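Local coordinates for VP4 protein (Tellina virus 1, PDB 3P06), which probably cleaves the viral polyprotein as its serine protease, and is captured here as an intramolecular acyl-enzyme, at residues A109-V123 against L169-V183. Sequence-based numbering, arbitrary orientation.
With URE (urea), chain G.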
loop_
_atom_site.group_PDB
_atom_site.type_symbol
_atom_site.label_atom_id
_atom_site.label_comp_id
_atom_site.label_asym_id
_atom_site.label_seq_id
_atom_site.Cartn_x
_atom_site.Cartn_y
_atom_site.Cartn_z
ATOM N N ALA A 109 6.143 6.557 2.071
ATOM C CA ALA A 109 7.418 5.936 1.734
ATOM C C ALA A 109 7.622 5.884 0.206
ATOM O O ALA A 109 8.724 6.148 -0.258
ATOM C CB ALA A 109 7.577 4.559 2.374
ATOM N N ALA A 110 6.572 5.629 -0.578
ATOM C CA ALA A 110 6.664 5.580 -2.044
ATOM C C ALA A 110 6.960 7.000 -2.567
ATOM O O ALA A 110 7.746 7.166 -3.547
ATOM C CB ALA A 110 5.412 5.100 -2.669
ATOM N N ASP A 111 6.364 8.012 -1.929
ATOM C CA ASP A 111 6.605 9.420 -2.407
ATOM C C ASP A 111 8.080 9.895 -2.329
ATOM O O ASP A 111 8.576 10.656 -3.204
ATOM C CB ASP A 111 5.740 10.427 -1.683
ATOM C CG ASP A 111 5.743 11.794 -2.401
ATOM O OD1 ASP A 111 5.309 11.845 -3.592
ATOM O OD2 ASP A 111 6.200 12.797 -1.797
ATOM N N THR A 112 8.797 9.438 -1.301
ATOM C CA THR A 112 10.203 9.869 -1.134
ATOM C C THR A 112 11.173 8.734 -1.459
ATOM O O THR A 112 12.342 8.812 -1.133
ATOM C CB THR A 112 10.463 10.430 0.292
ATOM O OG1 THR A 112 10.005 9.469 1.261
ATOM C CG2 THR A 112 9.701 11.800 0.494
ATOM N N LEU A 113 10.683 7.697 -2.125
ATOM C CA LEU A 113 11.518 6.632 -2.653
ATOM C C LEU A 113 12.332 7.151 -3.821
ATOM O O LEU A 113 11.783 7.647 -4.821
ATOM C CB LEU A 113 10.649 5.486 -3.126
ATOM C CG LEU A 113 11.244 4.133 -3.484
ATOM C CD1 LEU A 113 12.064 3.601 -2.334
ATOM C CD2 LEU A 113 10.109 3.196 -3.808
ATOM N N GLU A 114 13.645 7.083 -3.697
ATOM C CA GLU A 114 14.483 7.636 -4.769
ATOM C C GLU A 114 15.198 6.560 -5.558
ATOM O O GLU A 114 15.920 6.869 -6.504
ATOM C CB GLU A 114 15.489 8.666 -4.196
ATOM C CG GLU A 114 14.815 9.752 -3.352
ATOM C CD GLU A 114 14.085 10.802 -4.199
ATOM O OE1 GLU A 114 13.204 11.506 -3.650
ATOM O OE2 GLU A 114 14.413 10.951 -5.403
ATOM N N SER A 115 14.957 5.294 -5.212
ATOM C CA SER A 115 15.796 4.201 -5.719
ATOM C C SER A 115 15.442 3.706 -7.105
ATOM O O SER A 115 16.320 3.155 -7.796
ATOM C CB SER A 115 15.853 3.035 -4.749
ATOM O OG SER A 115 14.556 2.510 -4.535
ATOM N N GLN A 116 14.195 3.884 -7.544
ATOM C CA GLN A 116 13.853 3.377 -8.897
ATOM C C GLN A 116 13.557 1.863 -8.856
ATOM O O GLN A 116 13.343 1.210 -9.890
ATOM C CB GLN A 116 15.032 3.675 -9.833
ATOM C CG GLN A 116 14.949 3.124 -11.240
ATOM C CD GLN A 116 14.115 4.035 -12.121
ATOM O OE1 GLN A 116 14.567 5.115 -12.515
ATOM N NE2 GLN A 116 12.878 3.618 -12.410
ATOM N N GLN A 117 13.577 1.296 -7.651
ATOM C CA GLN A 117 13.139 -0.081 -7.448
ATOM C C GLN A 117 12.191 -0.114 -6.252
ATOM O O GLN A 117 12.419 0.541 -5.223
ATOM C CB GLN A 117 14.327 -1.010 -7.169
ATOM C CG GLN A 117 15.326 -1.170 -8.263
ATOM C CD GLN A 117 15.874 -2.573 -8.254
ATOM O OE1 GLN A 117 15.941 -3.211 -7.199
ATOM N NE2 GLN A 117 16.222 -3.088 -9.434
ATOM N N THR A 118 11.151 -0.899 -6.355
ATOM C CA THR A 118 10.239 -1.144 -5.205
ATOM C C THR A 118 11.029 -1.970 -4.191
ATOM O O THR A 118 11.714 -2.928 -4.600
ATOM C CB THR A 118 9.072 -1.994 -5.733
ATOM O OG1 THR A 118 8.353 -1.220 -6.705
ATOM C CG2 THR A 118 8.153 -2.491 -4.635
ATOM N N PRO A 119 10.979 -1.610 -2.882
ATOM C CA PRO A 119 11.685 -2.384 -1.864
ATOM C C PRO A 119 11.007 -3.757 -1.639
ATOM O O PRO A 119 9.783 -3.902 -1.813
ATOM C CB PRO A 119 11.518 -1.527 -0.562
ATOM C CG PRO A 119 10.370 -0.714 -0.775
ATOM C CD PRO A 119 10.317 -0.416 -2.301
ATOM N N PHE A 120 11.787 -4.740 -1.228
ATOM C CA PHE A 120 11.216 -6.038 -0.953
ATOM C C PHE A 120 10.769 -6.005 0.494
ATOM O O PHE A 120 11.435 -6.569 1.361
ATOM C CB PHE A 120 12.264 -7.099 -1.197
ATOM C CG PHE A 120 11.769 -8.495 -1.035
ATOM C CD1 PHE A 120 10.791 -8.997 -1.866
ATOM C CD2 PHE A 120 12.320 -9.338 -0.043
ATOM C CE1 PHE A 120 10.313 -10.315 -1.700
ATOM C CE2 PHE A 120 11.817 -10.671 0.114
ATOM C CZ PHE A 120 10.858 -11.139 -0.732
ATOM N N LEU A 121 9.651 -5.323 0.744
ATOM C CA LEU A 121 9.199 -5.110 2.076
ATOM C C LEU A 121 7.813 -4.517 1.968
ATOM O O LEU A 121 7.586 -3.610 1.160
ATOM C CB LEU A 121 10.114 -4.099 2.767
ATOM C CG LEU A 121 9.831 -3.816 4.252
ATOM C CD1 LEU A 121 10.264 -4.954 5.103
ATOM C CD2 LEU A 121 10.489 -2.528 4.758
HETATM N N MSE A 122 6.879 -4.985 2.766
HETATM C CA MSE A 122 5.537 -4.415 2.718
HETATM C C MSE A 122 5.446 -3.452 3.881
HETATM O O MSE A 122 6.156 -3.620 4.906
HETATM C CB MSE A 122 4.485 -5.511 2.888
HETATM C CG MSE A 122 4.544 -6.539 1.738
HETATM SE SE MSE A 122 2.978 -7.752 1.976
HETATM C CE MSE A 122 1.780 -6.623 0.937
ATOM N N VAL A 123 4.575 -2.463 3.758
ATOM C CA VAL A 123 4.493 -1.486 4.835
ATOM C C VAL A 123 3.034 -1.238 5.241
ATOM O O VAL A 123 2.190 -1.112 4.381
ATOM C CB VAL A 123 5.195 -0.175 4.363
ATOM C CG1 VAL A 123 4.933 0.972 5.349
ATOM C CG2 VAL A 123 6.757 -0.419 4.149
ATOM N N LEU A 169 10.961 5.007 8.715
ATOM C CA LEU A 169 10.394 4.226 7.640
ATOM C C LEU A 169 11.188 4.498 6.341
ATOM O O LEU A 169 11.500 3.559 5.587
ATOM C CB LEU A 169 8.915 4.607 7.472
ATOM C CG LEU A 169 8.201 4.001 6.268
ATOM C CD1 LEU A 169 8.182 2.509 6.302
ATOM C CD2 LEU A 169 6.810 4.541 6.171
ATOM N N ARG A 170 11.516 5.777 6.076
ATOM C CA ARG A 170 12.377 6.101 4.903
ATOM C C ARG A 170 13.717 5.363 4.876
ATOM O O ARG A 170 14.161 4.933 3.808
ATOM C CB ARG A 170 12.636 7.608 4.753
ATOM C CG ARG A 170 11.370 8.343 4.495
ATOM C CD ARG A 170 11.629 9.786 4.174
ATOM N NE ARG A 170 10.331 10.440 4.099
ATOM C CZ ARG A 170 9.853 11.294 5.006
ATOM N NH1 ARG A 170 10.594 11.654 6.062
ATOM N NH2 ARG A 170 8.639 11.816 4.812
ATOM N N GLN A 171 14.363 5.241 6.033
ATOM C CA GLN A 171 15.656 4.558 6.128
ATOM C C GLN A 171 15.493 3.062 5.805
ATOM O O GLN A 171 16.293 2.482 5.105
ATOM C CB GLN A 171 16.271 4.747 7.523
ATOM C CG GLN A 171 16.861 6.168 7.826
ATOM C CD GLN A 171 17.944 6.609 6.814
ATOM O OE1 GLN A 171 19.117 6.320 6.984
ATOM N NE2 GLN A 171 17.529 7.327 5.763
ATOM N N VAL A 172 14.431 2.457 6.324
ATOM C CA VAL A 172 14.176 1.042 6.206
ATOM C C VAL A 172 13.788 0.640 4.796
ATOM O O VAL A 172 14.099 -0.449 4.398
ATOM C CB VAL A 172 13.050 0.651 7.186
ATOM C CG1 VAL A 172 12.269 -0.509 6.700
ATOM C CG2 VAL A 172 13.614 0.406 8.626
ATOM N N VAL A 173 13.095 1.485 4.031
ATOM C CA VAL A 173 12.693 1.089 2.668
ATOM C C VAL A 173 13.816 1.301 1.675
ATOM O O VAL A 173 13.717 0.842 0.544
ATOM C CB VAL A 173 11.371 1.795 2.133
ATOM C CG1 VAL A 173 10.177 1.516 3.064
ATOM C CG2 VAL A 173 11.546 3.291 1.902
ATOM N N GLY A 174 14.872 2.015 2.088
ATOM C CA GLY A 174 15.968 2.378 1.188
ATOM C C GLY A 174 16.806 1.186 0.744
ATOM O O GLY A 174 17.347 1.190 -0.368
ATOM N N ASP A 175 16.920 0.158 1.577
ATOM C CA ASP A 175 17.848 -0.938 1.270
ATOM C C ASP A 175 17.214 -2.293 1.530
ATOM O O ASP A 175 17.538 -2.924 2.555
ATOM C CB ASP A 175 19.076 -0.811 2.178
ATOM C CG ASP A 175 20.321 -1.479 1.612
ATOM O OD1 ASP A 175 20.388 -1.764 0.384
ATOM O OD2 ASP A 175 21.278 -1.688 2.419
ATOM N N LYS A 176 16.312 -2.722 0.630
ATOM C CA LYS A 176 15.574 -4.003 0.751
ATOM C C LYS A 176 15.601 -4.818 -0.547
ATOM O O LYS A 176 14.632 -4.820 -1.338
ATOM C CB LYS A 176 14.147 -3.768 1.289
ATOM C CG LYS A 176 14.158 -3.304 2.768
ATOM C CD LYS A 176 14.462 -4.466 3.744
ATOM C CE LYS A 176 14.607 -3.950 5.189
ATOM N NZ LYS A 176 15.548 -2.788 5.302
ATOM N N PRO A 177 16.746 -5.492 -0.796
ATOM C CA PRO A 177 16.904 -6.230 -2.055
ATOM C C PRO A 177 15.893 -7.381 -2.106
ATOM O O PRO A 177 15.430 -7.859 -1.069
ATOM C CB PRO A 177 18.371 -6.753 -2.008
ATOM C CG PRO A 177 18.807 -6.595 -0.591
ATOM C CD PRO A 177 17.896 -5.657 0.122
ATOM N N TRP A 178 15.567 -7.801 -3.314
ATOM C CA TRP A 178 14.569 -8.851 -3.573
ATOM C C TRP A 178 15.209 -10.213 -3.284
ATOM O O TRP A 178 16.173 -10.611 -3.986
ATOM C CB TRP A 178 14.063 -8.723 -5.041
ATOM C CG TRP A 178 13.019 -7.655 -5.047
ATOM C CD1 TRP A 178 13.226 -6.302 -4.793
ATOM C CD2 TRP A 178 11.579 -7.832 -5.124
ATOM N NE1 TRP A 178 11.997 -5.631 -4.785
ATOM C CE2 TRP A 178 10.981 -6.544 -4.955
ATOM C CE3 TRP A 178 10.738 -8.943 -5.334
ATOM C CZ2 TRP A 178 9.579 -6.349 -5.005
ATOM C CZ3 TRP A 178 9.344 -8.757 -5.349
ATOM C CH2 TRP A 178 8.772 -7.464 -5.197
ATOM N N ARG A 179 14.699 -10.938 -2.287
ATOM C CA ARG A 179 15.257 -12.273 -1.998
ATOM C C ARG A 179 14.654 -13.344 -2.942
ATOM O O ARG A 179 15.143 -14.460 -3.028
ATOM C CB ARG A 179 15.063 -12.665 -0.524
ATOM C CG ARG A 179 15.709 -11.720 0.512
ATOM C CD ARG A 179 17.222 -11.834 0.509
ATOM N NE ARG A 179 17.835 -10.683 1.170
ATOM C CZ ARG A 179 19.139 -10.524 1.362
ATOM N NH1 ARG A 179 20.006 -11.445 0.958
ATOM N NH2 ARG A 179 19.576 -9.431 1.962
ATOM N N LYS A 180 13.597 -13.005 -3.660
ATOM C CA LYS A 180 13.158 -13.869 -4.762
ATOM C C LYS A 180 12.624 -12.986 -5.890
ATOM O O LYS A 180 12.525 -11.785 -5.717
ATOM C CB LYS A 180 12.126 -14.913 -4.294
ATOM C CG LYS A 180 10.887 -14.276 -3.721
ATOM C CD LYS A 180 10.036 -15.344 -3.064
ATOM C CE LYS A 180 8.956 -14.673 -2.262
ATOM N NZ LYS A 180 7.956 -15.710 -1.927
ATOM N N PRO A 181 12.364 -13.561 -7.072
ATOM C CA PRO A 181 12.090 -12.651 -8.194
ATOM C C PRO A 181 10.746 -11.919 -8.149
ATOM O O PRO A 181 10.605 -10.848 -8.744
ATOM C CB PRO A 181 12.171 -13.585 -9.455
ATOM C CG PRO A 181 12.165 -14.987 -8.930
ATOM C CD PRO A 181 12.801 -14.886 -7.548
HETATM N N MSE A 182 9.781 -12.480 -7.444
HETATM C CA MSE A 182 8.380 -12.012 -7.559
HETATM C C MSE A 182 7.611 -12.476 -6.324
HETATM O O MSE A 182 7.967 -13.512 -5.751
HETATM C CB MSE A 182 7.763 -12.650 -8.797
HETATM C CG MSE A 182 6.300 -12.362 -9.116
HETATM SE SE MSE A 182 5.601 -13.786 -10.366
HETATM C CE MSE A 182 7.175 -14.286 -11.414
ATOM N N VAL A 183 6.608 -11.694 -5.917
ATOM C CA VAL A 183 5.681 -12.088 -4.888
ATOM C C VAL A 183 4.327 -12.101 -5.536
ATOM O O VAL A 183 4.013 -11.273 -6.434
ATOM C CB VAL A 183 5.687 -11.143 -3.576
ATOM C CG1 VAL A 183 6.942 -11.438 -2.729
ATOM C CG2 VAL A 183 5.630 -9.623 -3.899
HETATM C C URE G . 15.840 -1.786 -2.931
HETATM O O URE G . 15.460 -1.390 -1.823
HETATM N N1 URE G . 16.843 -1.158 -3.536
HETATM N N2 URE G . 15.279 -2.821 -3.585
#
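The carbonyl oxygen of K176 takes the backbone N-H of F120 (N to O 2.8 Å) and, weakly, an amide nitrogen of the bound urea. Urea returns its own oxygen to the N-H of K176, 2.9 Å from O to N, so the ligand engages both backbone polar groups of one residue. Two residues before F120, the carbonyl oxygen of T118 receives NE1 of the W178 indole at 2.7 Å; the bond is nearly straight (176°) and lies in the ring plane, although NE1 is tilted from the carbonyl plane of T118. The hydroxyl of T118 turns instead to the backbone of G9.

Fixed at its pyrrole edge, the indole offers one face to F120, whose CB stands 3.8 Å above the centroid of the five-membered ring in a CH-pi contact. With CG of F120 anti to its N (chi1 -176°), the phenyl CD1 reaches over the rim of the indole, near CD2 and CE3, the ring planes inclined at 52°. The backbone at W178 C and R179 N passes over one phenyl face, N toward its rim, while V183 CG1 touches the edge at F120 CE1.

Toward helix 166-173 the contact turns aliphatic: V173 packs against A109, P119 and V123, and L169 CD1 meets V123 CG1 at 3.7 Å. At the outer end of this patch R170, extended from CG to NE, reaches the hydroxyl of T112 through NE, edge-on in the guanidinium plane but noticeably bent. In this peptidase S50 protease, helix 104-111, the link after it and strand 122-123 thus meet helix 166-173 through apolar packing and the one R170-T112 hydrogen bond, whereas beyond that helix the K176 carbonyl takes the F120 N-H and the W178 indole N-H serves the T118 carbonyl, beside the bound urea.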